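Putative reductase (PDB 5J6C) probably reduces nitro compounds with bound FMN as a homodimer, possibly including the antibiotic metronidazole. Local coordinates at residues L60-S65 with R69-I74; S86-K91 with C139-R144; L52-K57 with H132-G137. All blocks are in the same frame, centred on the assembly; numbering follows the deposited sequence.

In the fold
Along the chain, contact 1 is nested inside the loop that contact 3 closes, between helix 49-60 and the end of helix 116-133. Contact 2 crosses contact 3: residues 86-91 fall between 52-57 and 132-137, and 139-144 follow both, where helix 116-133 leads into strand 137-142. Contacts 1 and 2 reach the two outermost strands, 71-76 and 137-142, of the same antiparallel sheet, their centres about 21 Å apart on opposite sides of the chain's centre. Contact 3 joins helices on the sheet; its centre is about 16 Å and 21 Å from those of contacts 1 and 2. Contacts 1 and 2 supply complementary walls of the two equivalent flavin sites, each built from both subunits.

Contact 1. Residues L60-S65 with R69-I74; sequences LLAPSS and RTWEFI. With FMN (flavin mononucleotide), chain E.
The indole of Trp71 has Ala62 O at its edge, close to the ring plane and 3.9 Å from Trp71 CZ2. Its faces are filled from its own segment: Phe73 CZ lies over one, towards the rim, and Arg69 CA over the centre of the other. Leu60 CD2 reaches both aromatic residues, touching Trp71 CZ3 at 3.9 Å and the edge of the Phe73 ring at CE2. Two ordered waters also sit in the indole plane. One accepts a hydrogen bond from Trp71 NE1 and donates to Pro63 O; the other donates to Leu60 O and Ala62 O while accepting from Arg69 NE, three partners in all. Leu60 O lies over one face of the Arg69 guanidinium. The turn between the segments is closed by Ser64: chi1 of 61° turns OG in over the backbone, where it accepts a 2.8 Å bond from Arg69 N at 148°. On the far side of the loop Pro63 CB packs 3.2 Å from O4' of FMN, and Ser65 N is bonded to Asp119 of helix 116-133. Arg36 and Ser38 of the second subunit also bind this FMN, giving the dimer-interface flavin pocket of the nitroreductase family.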
loop_
_atom_site.group_PDB
_atom_site.type_symbol
_atom_site.label_atom_id
_atom_site.label_comp_id
_atom_site.label_asym_id
_atom_site.label_seq_id
_atom_site.Cartn_x
_atom_site.Cartn_y
_atom_site.Cartn_z
ATOM N N LEU A 60 -6.843 9.738 4.921
ATOM C CA LEU A 60 -6.846 10.975 4.152
ATOM C C LEU A 60 -5.454 11.581 3.979
ATOM O O LEU A 60 -5.302 12.508 3.177
ATOM C CB LEU A 60 -7.773 11.986 4.817
ATOM C CG LEU A 60 -9.263 11.666 4.744
ATOM C CD1 LEU A 60 -10.036 12.585 5.681
ATOM C CD2 LEU A 60 -9.773 11.819 3.306
ATOM N N LEU A 61 -4.450 11.094 4.709
ATOM C CA LEU A 61 -3.081 11.592 4.606
ATOM C C LEU A 61 -2.218 10.732 3.691
ATOM O O LEU A 61 -1.004 10.950 3.604
ATOM C CB LEU A 61 -2.445 11.671 5.998
ATOM C CG LEU A 61 -2.939 12.786 6.917
ATOM C CD1 LEU A 61 -2.613 12.440 8.360
ATOM C CD2 LEU A 61 -2.291 14.112 6.536
ATOM N N ALA A 62 -2.816 9.754 3.021
ATOM C CA ALA A 62 -2.040 8.811 2.234
ATOM C C ALA A 62 -1.463 9.491 0.991
ATOM O O ALA A 62 -2.149 10.293 0.339
ATOM C CB ALA A 62 -2.910 7.623 1.821
ATOM N N PRO A 63 -0.211 9.191 0.634
ATOM C CA PRO A 63 0.331 9.717 -0.620
ATOM C C PRO A 63 -0.374 9.068 -1.802
ATOM O O PRO A 63 -0.691 7.876 -1.780
ATOM C CB PRO A 63 1.811 9.322 -0.561
ATOM C CG PRO A 63 1.823 8.077 0.227
ATOM C CD PRO A 63 0.716 8.239 1.271
ATOM N N SER A 64 -0.626 9.867 -2.834
ATOM C CA SER A 64 -1.291 9.386 -4.036
ATOM C C SER A 64 -0.540 9.878 -5.267
ATOM O O SER A 64 0.138 10.903 -5.228
ATOM C CB SER A 64 -2.768 9.833 -4.074
ATOM O OG SER A 64 -2.869 11.241 -4.077
ATOM N N SER A 65 -0.638 9.120 -6.353
ATOM C CA SER A 65 -0.020 9.534 -7.608
ATOM C C SER A 65 -0.502 10.924 -8.004
ATOM O O SER A 65 -1.701 11.202 -7.985
ATOM C CB SER A 65 -0.351 8.524 -8.700
ATOM O OG SER A 65 0.104 8.968 -9.965
ATOM N N ARG A 69 -5.312 11.971 -5.214
ATOM C CA ARG A 69 -6.214 11.392 -4.217
ATOM C C ARG A 69 -7.449 10.751 -4.863
ATOM O O ARG A 69 -8.588 11.096 -4.559
ATOM C CB ARG A 69 -6.636 12.461 -3.207
ATOM C CG ARG A 69 -5.472 13.112 -2.466
ATOM C CD ARG A 69 -5.990 14.119 -1.458
ATOM N NE ARG A 69 -4.951 14.590 -0.539
ATOM C CZ ARG A 69 -5.041 15.726 0.148
ATOM N NH1 ARG A 69 -6.110 16.507 -0.010
ATOM N NH2 ARG A 69 -4.063 16.091 0.979
ATOM N N THR A 70 -7.207 9.788 -5.758
ATOM C CA THR A 70 -8.311 9.189 -6.507
ATOM C C THR A 70 -9.296 8.427 -5.620
ATOM O O THR A 70 -10.410 8.141 -6.065
ATOM C CB THR A 70 -7.790 8.224 -7.584
ATOM O OG1 THR A 70 -7.063 7.164 -6.956
ATOM C CG2 THR A 70 -6.884 8.934 -8.583
ATOM N N TRP A 71 -8.913 8.078 -4.393
ATOM C CA TRP A 71 -9.723 7.186 -3.586
ATOM C C TRP A 71 -10.904 7.916 -2.940
ATOM O O TRP A 71 -11.003 9.145 -2.954
ATOM C CB TRP A 71 -8.877 6.509 -2.508
ATOM C CG TRP A 71 -7.675 7.288 -1.975
ATOM C CD1 TRP A 71 -6.363 6.928 -2.092
ATOM C CD2 TRP A 71 -7.680 8.513 -1.226
ATOM N NE1 TRP A 71 -5.556 7.847 -1.480
ATOM C CE2 TRP A 71 -6.338 8.831 -0.934
ATOM C CE3 TRP A 71 -8.687 9.371 -0.773
ATOM C CZ2 TRP A 71 -5.974 9.973 -0.209
ATOM C CZ3 TRP A 71 -8.323 10.495 -0.054
ATOM C CH2 TRP A 71 -6.977 10.787 0.212
ATOM N N GLU A 72 -11.830 7.116 -2.406
ATOM C CA GLU A 72 -12.887 7.549 -1.494
ATOM C C GLU A 72 -13.186 6.393 -0.553
ATOM O O GLU A 72 -12.899 5.232 -0.856
ATOM C CB GLU A 72 -14.185 7.972 -2.206
ATOM C CG GLU A 72 -13.968 8.738 -3.489
ATOM C CD GLU A 72 -14.892 9.912 -3.647
ATOM O OE1 GLU A 72 -15.693 10.168 -2.721
ATOM O OE2 GLU A 72 -14.816 10.570 -4.712
ATOM N N PHE A 73 -13.776 6.718 0.590
ATOM C CA PHE A 73 -13.987 5.752 1.660
ATOM C C PHE A 73 -15.459 5.710 2.035
ATOM O O PHE A 73 -16.092 6.753 2.226
ATOM C CB PHE A 73 -13.102 6.098 2.861
ATOM C CG PHE A 73 -11.662 6.325 2.480
ATOM C CD1 PHE A 73 -10.823 5.250 2.204
ATOM C CD2 PHE A 73 -11.165 7.604 2.336
ATOM C CE1 PHE A 73 -9.496 5.453 1.825
ATOM C CE2 PHE A 73 -9.850 7.823 1.956
ATOM C CZ PHE A 73 -9.008 6.747 1.699
ATOM N N ILE A 74 -16.005 4.505 2.101
ATOM C CA ILE A 74 -17.364 4.283 2.562
ATOM C C ILE A 74 -17.270 3.548 3.889
ATOM O O ILE A 74 -16.889 2.367 3.944
ATOM C CB ILE A 74 -18.206 3.508 1.539
ATOM C CG1 ILE A 74 -18.129 4.196 0.173
ATOM C CG2 ILE A 74 -19.659 3.415 2.014
ATOM C CD1 ILE A 74 -18.884 3.457 -0.914
HETATM N N1 FMN E . 6.541 11.204 -7.590
HETATM C C2 FMN E . 7.422 11.363 -8.651
HETATM O O2 FMN E . 8.206 12.304 -8.677
HETATM N N3 FMN E . 7.436 10.475 -9.703
HETATM C C4 FMN E . 6.576 9.398 -9.706
HETATM O O4 FMN E . 6.593 8.585 -10.643
HETATM C C4A FMN E . 5.698 9.232 -8.640
HETATM N N5 FMN E . 4.846 8.147 -8.652
HETATM C C5A FMN E . 3.973 7.963 -7.595
HETATM C C6 FMN E . 3.116 6.863 -7.648
HETATM C C7 FMN E . 2.228 6.613 -6.615
HETATM C C7M FMN E . 1.336 5.410 -6.723
HETATM C C8 FMN E . 2.181 7.484 -5.518
HETATM C C8M FMN E . 1.212 7.202 -4.402
HETATM C C9 FMN E . 3.035 8.598 -5.468
HETATM C C9A FMN E . 3.942 8.851 -6.508
HETATM N N10 FMN E . 4.814 9.944 -6.482
HETATM C C10 FMN E . 5.684 10.129 -7.559
HETATM C "C1'" FMN E . 4.772 10.959 -5.361
HETATM C "C2'" FMN E . 3.639 11.963 -5.791
HETATM O "O2'" FMN E . 4.077 13.031 -6.599
HETATM C "C3'" FMN E . 2.690 12.622 -4.768
HETATM O "O3'" FMN E . 2.540 14.046 -4.815
HETATM C "C4'" FMN E . 3.064 12.406 -3.357
HETATM O "O4'" FMN E . 3.022 11.048 -2.999
HETATM C "C5'" FMN E . 2.034 13.240 -2.586
HETATM O "O5'" FMN E . 2.759 14.316 -2.048
HETATM P P FMN E . 3.582 13.973 -0.712
HETATM O O1P FMN E . 2.606 14.073 0.430
HETATM O O2P FMN E . 4.109 12.558 -0.732
HETATM O O3P FMN E . 4.725 14.958 -0.510
HETATM O O HOH W 1 -3.428 12.776 1.052
HETATM O O HOH W 2 -3.139 6.737 -1.647
#

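Contact 2. Residues S86-K91 with C139-R144; sequences SQCRTK and CWIQVR. With FMN (flavin mononucleotide), chain C.
Arg89 meets Gln142 through NH1, which gives Gln142 O only a weak hydrogen bond (3.0 Å, 126°); this oxygen lies neither over the face nor at the edge of the guanidinium, and Arg89 CD packs 3.3 Å from it. The side chain bends at chi3 (57°), which swings NH1 towards the flavin, so that O4 of FMN lies near the guanidinium plane, 2.8 Å from Arg89 NH1. Gln142 N supplies a second, straighter bond to O4 at 3.1 Å. Two donors thus grip the carbonyl, and together with the arginine's charge they would tend to draw electron density towards this end of the isoalloxazine. Beside them, Cys88 SG rests on Ile141 CG2 at 4.4 Å. The strand's own side chains add to the site. Trp140 leans one face, tilted about 30°, over the dimethylbenzene end of the flavin, closest at CD1 to C6, and its NE1 donates to Gln142 OE1 (2.8 Å) from outside the amide plane. Gln142 NE2 in turn donates an almost straight bond to Arg144 O and also reaches Glu118 of the second subunit, fixing the amide's rotation. Strand 137-142 and the loop after helix 79-86 thereby form part of the isoalloxazine-binding site of an FMN-dependent nitroreductase.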
loop_
_atom_site.group_PDB
_atom_site.type_symbol
_atom_site.label_atom_id
_atom_site.label_comp_id
_atom_site.label_asym_id
_atom_site.label_seq_id
_atom_site.Cartn_x
_atom_site.Cartn_y
_atom_site.Cartn_z
ATOM N N SER A 86 -20.677 -9.134 3.345
ATOM C CA SER A 86 -19.961 -10.384 3.595
ATOM C C SER A 86 -20.219 -11.423 2.513
ATOM O O SER A 86 -19.485 -12.421 2.432
ATOM C CB SER A 86 -20.362 -10.962 4.951
ATOM O OG SER A 86 -21.658 -11.526 4.877
ATOM N N GLN A 87 -21.258 -11.223 1.702
ATOM C CA GLN A 87 -21.591 -12.100 0.586
ATOM C C GLN A 87 -20.943 -11.675 -0.733
ATOM O O GLN A 87 -21.297 -12.222 -1.781
ATOM C CB GLN A 87 -23.113 -12.156 0.408
ATOM C CG GLN A 87 -23.831 -13.143 1.312
ATOM C CD GLN A 87 -23.504 -14.582 0.966
ATOM O OE1 GLN A 87 -22.736 -15.237 1.672
ATOM N NE2 GLN A 87 -24.074 -15.080 -0.134
ATOM N N CYS A 88 -20.001 -10.722 -0.715
ATOM C CA CYS A 88 -19.518 -10.151 -1.973
ATOM C C CYS A 88 -18.712 -11.149 -2.791
ATOM O O CYS A 88 -18.582 -10.981 -4.007
ATOM C CB CYS A 88 -18.676 -8.900 -1.714
ATOM S SG CYS A 88 -17.096 -9.209 -0.911
ATOM N N ARG A 89 -18.163 -12.170 -2.152
ATOM C CA ARG A 89 -17.526 -13.287 -2.836
ATOM C C ARG A 89 -18.197 -14.542 -2.281
ATOM O O ARG A 89 -17.897 -14.978 -1.161
ATOM C CB ARG A 89 -16.021 -13.263 -2.617
ATOM C CG ARG A 89 -15.375 -12.032 -3.261
ATOM C CD ARG A 89 -13.975 -11.753 -2.721
ATOM N NE ARG A 89 -13.091 -12.895 -2.885
ATOM C CZ ARG A 89 -11.912 -13.004 -2.291
ATOM N NH1 ARG A 89 -11.485 -12.038 -1.489
ATOM N NH2 ARG A 89 -11.171 -14.078 -2.478
ATOM N N THR A 90 -19.146 -15.086 -3.055
ATOM C CA THR A 90 -19.963 -16.199 -2.574
ATOM C C THR A 90 -19.134 -17.431 -2.280
ATOM O O THR A 90 -19.598 -18.313 -1.551
ATOM C CB THR A 90 -21.050 -16.583 -3.593
ATOM O OG1 THR A 90 -20.433 -17.037 -4.813
ATOM C CG2 THR A 90 -21.952 -15.401 -3.866
ATOM N N LYS A 91 -17.929 -17.527 -2.837
ATOM C CA LYS A 91 -17.101 -18.699 -2.610
ATOM C C LYS A 91 -16.081 -18.489 -1.499
ATOM O O LYS A 91 -15.225 -19.350 -1.294
ATOM C CB LYS A 91 -16.440 -19.118 -3.921
ATOM C CG LYS A 91 -17.499 -19.484 -4.991
ATOM C CD LYS A 91 -16.932 -20.247 -6.189
ATOM C CE LYS A 91 -17.870 -20.155 -7.402
ATOM N NZ LYS A 91 -19.259 -20.621 -7.104
ATOM N N CYS A 139 -8.759 -6.838 8.801
ATOM C CA CYS A 139 -8.445 -7.780 7.741
ATOM C C CYS A 139 -8.855 -7.191 6.402
ATOM O O CYS A 139 -9.949 -6.633 6.267
ATOM C CB CYS A 139 -9.142 -9.125 7.948
ATOM S SG CYS A 139 -8.413 -10.358 6.847
ATOM N N TRP A 140 -7.965 -7.311 5.429
ATOM C CA TRP A 140 -8.227 -6.857 4.075
ATOM C C TRP A 140 -9.079 -7.901 3.363
ATOM O O TRP A 140 -8.795 -9.101 3.435
ATOM C CB TRP A 140 -6.885 -6.636 3.369
ATOM C CG TRP A 140 -6.833 -6.245 1.907
ATOM C CD1 TRP A 140 -7.435 -6.874 0.853
ATOM C CD2 TRP A 140 -6.046 -5.173 1.337
ATOM N NE1 TRP A 140 -7.087 -6.250 -0.330
ATOM C CE2 TRP A 140 -6.247 -5.200 -0.056
ATOM C CE3 TRP A 140 -5.215 -4.183 1.882
ATOM C CZ2 TRP A 140 -5.639 -4.281 -0.923
ATOM C CZ3 TRP A 140 -4.612 -3.269 1.025
ATOM C CH2 TRP A 140 -4.832 -3.324 -0.366
ATOM N N ILE A 141 -10.137 -7.456 2.701
ATOM C CA ILE A 141 -10.975 -8.323 1.881
ATOM C C ILE A 141 -10.790 -7.875 0.436
ATOM O O ILE A 141 -11.221 -6.775 0.068
ATOM C CB ILE A 141 -12.448 -8.257 2.306
ATOM C CG1 ILE A 141 -12.595 -8.715 3.757
ATOM C CG2 ILE A 141 -13.320 -9.100 1.372
ATOM C CD1 ILE A 141 -13.971 -8.516 4.296
ATOM N N GLN A 142 -10.134 -8.709 -0.376
ATOM C CA GLN A 142 -9.843 -8.351 -1.760
ATOM C C GLN A 142 -11.128 -8.295 -2.585
ATOM O O GLN A 142 -11.942 -9.218 -2.532
ATOM C CB GLN A 142 -8.872 -9.367 -2.360
ATOM C CG GLN A 142 -8.396 -9.046 -3.759
ATOM C CD GLN A 142 -7.607 -7.739 -3.840
ATOM O OE1 GLN A 142 -6.951 -7.340 -2.880
ATOM N NE2 GLN A 142 -7.669 -7.072 -4.993
ATOM N N VAL A 143 -11.296 -7.220 -3.370
ATOM C CA VAL A 143 -12.442 -7.047 -4.263
ATOM C C VAL A 143 -12.017 -7.002 -5.728
ATOM O O VAL A 143 -12.557 -7.739 -6.568
ATOM C CB VAL A 143 -13.259 -5.786 -3.896
ATOM C CG1 VAL A 143 -14.380 -5.558 -4.923
ATOM C CG2 VAL A 143 -13.832 -5.936 -2.482
ATOM N N ARG A 144 -11.066 -6.126 -6.065
ATOM C CA ARG A 144 -10.570 -6.067 -7.431
ATOM C C ARG A 144 -10.102 -7.449 -7.871
ATOM O O ARG A 144 -9.455 -8.168 -7.107
ATOM C CB ARG A 144 -9.424 -5.053 -7.545
ATOM C CG ARG A 144 -9.049 -4.744 -8.987
ATOM C CD ARG A 144 -7.776 -3.910 -9.110
ATOM N NE ARG A 144 -6.588 -4.656 -8.707
ATOM C CZ ARG A 144 -5.838 -5.368 -9.539
ATOM N NH1 ARG A 144 -4.769 -6.014 -9.089
ATOM N NH2 ARG A 144 -6.161 -5.437 -10.825
HETATM N N1 FMN C . -7.724 -12.193 4.025
HETATM C C2 FMN C . -8.982 -12.742 3.852
HETATM O O2 FMN C . -9.488 -13.428 4.728
HETATM N N3 FMN C . -9.698 -12.526 2.695
HETATM C C4 FMN C . -9.156 -11.771 1.675
HETATM O O4 FMN C . -9.773 -11.569 0.631
HETATM C C4A FMN C . -7.889 -11.236 1.829
HETATM N N5 FMN C . -7.372 -10.479 0.805
HETATM C C5A FMN C . -6.138 -9.905 0.953
HETATM C C6 FMN C . -5.629 -9.148 -0.094
HETATM C C7 FMN C . -4.396 -8.563 0.032
HETATM C C7M FMN C . -3.852 -7.736 -1.090
HETATM C C8 FMN C . -3.669 -8.738 1.188
HETATM C C8M FMN C . -2.335 -8.089 1.311
HETATM C C9 FMN C . -4.162 -9.494 2.235
HETATM C C9A FMN C . -5.411 -10.089 2.115
HETATM N N10 FMN C . -5.932 -10.858 3.146
HETATM C C10 FMN C . -7.176 -11.436 3.008
HETATM C "C1'" FMN C . -5.147 -11.059 4.411
HETATM C "C2'" FMN C . -4.033 -12.099 4.223
HETATM O "O2'" FMN C . -4.556 -13.413 4.309
HETATM C "C3'" FMN C . -2.932 -11.878 5.265
HETATM O "O3'" FMN C . -2.530 -10.530 5.221
HETATM C "C4'" FMN C . -1.710 -12.768 5.019
HETATM O "O4'" FMN C . -2.105 -14.121 5.115
HETATM C "C5'" FMN C . -0.606 -12.465 6.035
HETATM O "O5'" FMN C . -1.087 -12.794 7.319
HETATM P P FMN C . -1.203 -11.662 8.456
HETATM O O1P FMN C . -1.873 -10.437 7.870
HETATM O O2P FMN C . -2.022 -12.164 9.624
HETATM O O3P FMN C . 0.203 -11.318 8.880
#

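Contact 3. Residues L52-K57 with H132-G137; sequences LDKILK and HELGLG
Leu134 pushes its side chain between Lys54 and Ile55 of helix 49-60: CD1 is wedged between Ile55 CG1 and Lys54 CB, while CD2 reaches outward along the lysine chain. On the packed side Leu134 CD1 lies 3.9 Å from Ile55 CG1. Ile55, with CG1 beside its backbone N (chi1 -69°) and its chain extended onward to CD1, also brings CD1 to within 4.1 Å of Leu136 CD1. This part is continuous with the interior: Ile55 further packs on Ile127 and Ala131 of helix 116-133 and on Ile104 of the sheet, and Leu136 on Val47 and Tyr178.

A Schellman motif ends helix 116-133 between the two leucines and probably helps to place them. Gly135, with positive phi, is its C' residue; Gly135 N bonds to His132 O at 3.1 Å, and Leu136 N returns to Ala131 O before the chain enters strand 137-142.

Toward solvent the packing becomes sparse. The extended Lys54 side chain crosses Leu134 and offers its aliphatic part, Lys54 CB meeting Leu134 CD1 and Lys54 CD meeting Leu134 CD2, each at 3.9 Å. Its ammonium group is engaged by Glu50 in a salt bridge, one helical turn back. Lys54 NZ stays 6.8 Å from Glu133 OE2, too far for a direct ion pair. Near the solvent side Leu134 O accepts a hydrogen bond from Lys51 NZ, a polar link between helix 49-60 and the turn that ends helix 116-133.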
loop_
_atom_site.group_PDB
_atom_site.type_symbol
_atom_site.label_atom_id
_atom_site.label_comp_id
_atom_site.label_asym_id
_atom_site.label_seq_id
_atom_site.Cartn_x
_atom_site.Cartn_y
_atom_site.Cartn_z
ATOM N N LEU A 52 -12.428 5.602 15.101
ATOM C CA LEU A 52 -12.807 5.741 13.697
ATOM C C LEU A 52 -12.229 7.015 13.102
ATOM O O LEU A 52 -11.656 6.994 12.001
ATOM C CB LEU A 52 -14.329 5.740 13.538
ATOM C CG LEU A 52 -14.856 5.973 12.109
ATOM C CD1 LEU A 52 -14.226 4.995 11.084
ATOM C CD2 LEU A 52 -16.385 5.913 12.018
ATOM N N ASP A 53 -12.341 8.129 13.839
ATOM C CA ASP A 53 -11.905 9.418 13.318
ATOM C C ASP A 53 -10.408 9.421 13.023
ATOM O O ASP A 53 -9.977 9.944 11.994
ATOM C CB ASP A 53 -12.259 10.530 14.306
ATOM C CG ASP A 53 -13.744 10.849 14.325
ATOM O OD1 ASP A 53 -14.467 10.413 13.399
ATOM O OD2 ASP A 53 -14.188 11.546 15.271
ATOM N N LYS A 54 -9.602 8.847 13.919
ATOM C CA LYS A 54 -8.164 8.800 13.682
ATOM C C LYS A 54 -7.824 7.882 12.508
ATOM O O LYS A 54 -6.890 8.163 11.750
ATOM C CB LYS A 54 -7.437 8.360 14.947
ATOM C CG LYS A 54 -7.503 9.371 16.084
ATOM C CD LYS A 54 -6.987 8.746 17.366
ATOM C CE LYS A 54 -6.885 9.760 18.513
ATOM N NZ LYS A 54 -6.572 9.050 19.779
ATOM N N ILE A 55 -8.570 6.784 12.339
ATOM C CA ILE A 55 -8.366 5.900 11.184
ATOM C C ILE A 55 -8.645 6.640 9.879
ATOM O O ILE A 55 -7.891 6.528 8.906
ATOM C CB ILE A 55 -9.242 4.642 11.308
ATOM C CG1 ILE A 55 -8.756 3.750 12.445
ATOM C CG2 ILE A 55 -9.267 3.884 10.009
ATOM C CD1 ILE A 55 -9.707 2.608 12.742
ATOM N N LEU A 56 -9.728 7.413 9.841
ATOM C CA LEU A 56 -10.047 8.161 8.631
ATOM C C LEU A 56 -9.009 9.248 8.352
ATOM O O LEU A 56 -8.687 9.513 7.190
ATOM C CB LEU A 56 -11.456 8.744 8.753
ATOM C CG LEU A 56 -12.571 7.691 8.652
ATOM C CD1 LEU A 56 -13.905 8.203 9.178
ATOM C CD2 LEU A 56 -12.704 7.245 7.200
ATOM N N LYS A 57 -8.483 9.891 9.404
ATOM C CA LYS A 57 -7.422 10.883 9.230
ATOM C C LYS A 57 -6.172 10.264 8.621
ATOM O O LYS A 57 -5.545 10.866 7.748
ATOM C CB LYS A 57 -7.070 11.537 10.565
ATOM C CG LYS A 57 -7.916 12.730 10.943
ATOM C CD LYS A 57 -7.351 13.388 12.200
ATOM C CE LYS A 57 -7.975 14.744 12.493
ATOM N NZ LYS A 57 -7.145 15.480 13.505
ATOM N N HIS A 132 -4.248 -0.711 13.906
ATOM C CA HIS A 132 -3.340 -1.471 14.762
ATOM C C HIS A 132 -2.822 -0.623 15.919
ATOM O O HIS A 132 -2.786 -1.083 17.066
ATOM C CB HIS A 132 -2.176 -2.012 13.925
ATOM C CG HIS A 132 -1.206 -2.863 14.693
ATOM N ND1 HIS A 132 -1.605 -3.857 15.561
ATOM C CD2 HIS A 132 0.150 -2.885 14.700
ATOM C CE1 HIS A 132 -0.538 -4.440 16.084
ATOM N NE2 HIS A 132 0.540 -3.867 15.578
ATOM N N GLU A 133 -2.423 0.622 15.641
ATOM C CA GLU A 133 -1.922 1.483 16.708
ATOM C C GLU A 133 -3.002 1.788 17.737
ATOM O O GLU A 133 -2.689 2.081 18.893
ATOM C CB GLU A 133 -1.378 2.792 16.138
ATOM C CG GLU A 133 -0.584 3.577 17.178
ATOM C CD GLU A 133 -0.478 5.057 16.867
ATOM O OE1 GLU A 133 0.656 5.592 16.899
ATOM O OE2 GLU A 133 -1.527 5.688 16.604
ATOM N N LEU A 134 -4.271 1.726 17.348
ATOM C CA LEU A 134 -5.353 2.020 18.274
ATOM C C LEU A 134 -5.894 0.767 18.945
ATOM O O LEU A 134 -6.985 0.812 19.524
ATOM C CB LEU A 134 -6.477 2.762 17.549
ATOM C CG LEU A 134 -6.068 4.055 16.851
ATOM C CD1 LEU A 134 -7.215 4.579 15.983
ATOM C CD2 LEU A 134 -5.627 5.104 17.876
ATOM N N GLY A 135 -5.174 -0.352 18.850
ATOM C CA GLY A 135 -5.550 -1.555 19.557
ATOM C C GLY A 135 -6.659 -2.349 18.919
ATOM O O GLY A 135 -7.270 -3.196 19.586
ATOM N N LEU A 136 -6.966 -2.079 17.659
ATOM C CA LEU A 136 -7.983 -2.808 16.919
ATOM C C LEU A 136 -7.315 -3.798 15.969
ATOM O O LEU A 136 -6.155 -3.638 15.582
ATOM C CB LEU A 136 -8.882 -1.842 16.134
ATOM C CG LEU A 136 -9.745 -0.852 16.938
ATOM C CD1 LEU A 136 -10.134 0.339 16.070
ATOM C CD2 LEU A 136 -11.000 -1.533 17.492
ATOM N N GLY A 137 -8.050 -4.851 15.625
ATOM C CA GLY A 137 -7.619 -5.768 14.595
ATOM C C GLY A 137 -8.330 -5.451 13.289
ATOM O O GLY A 137 -9.367 -4.788 13.273
#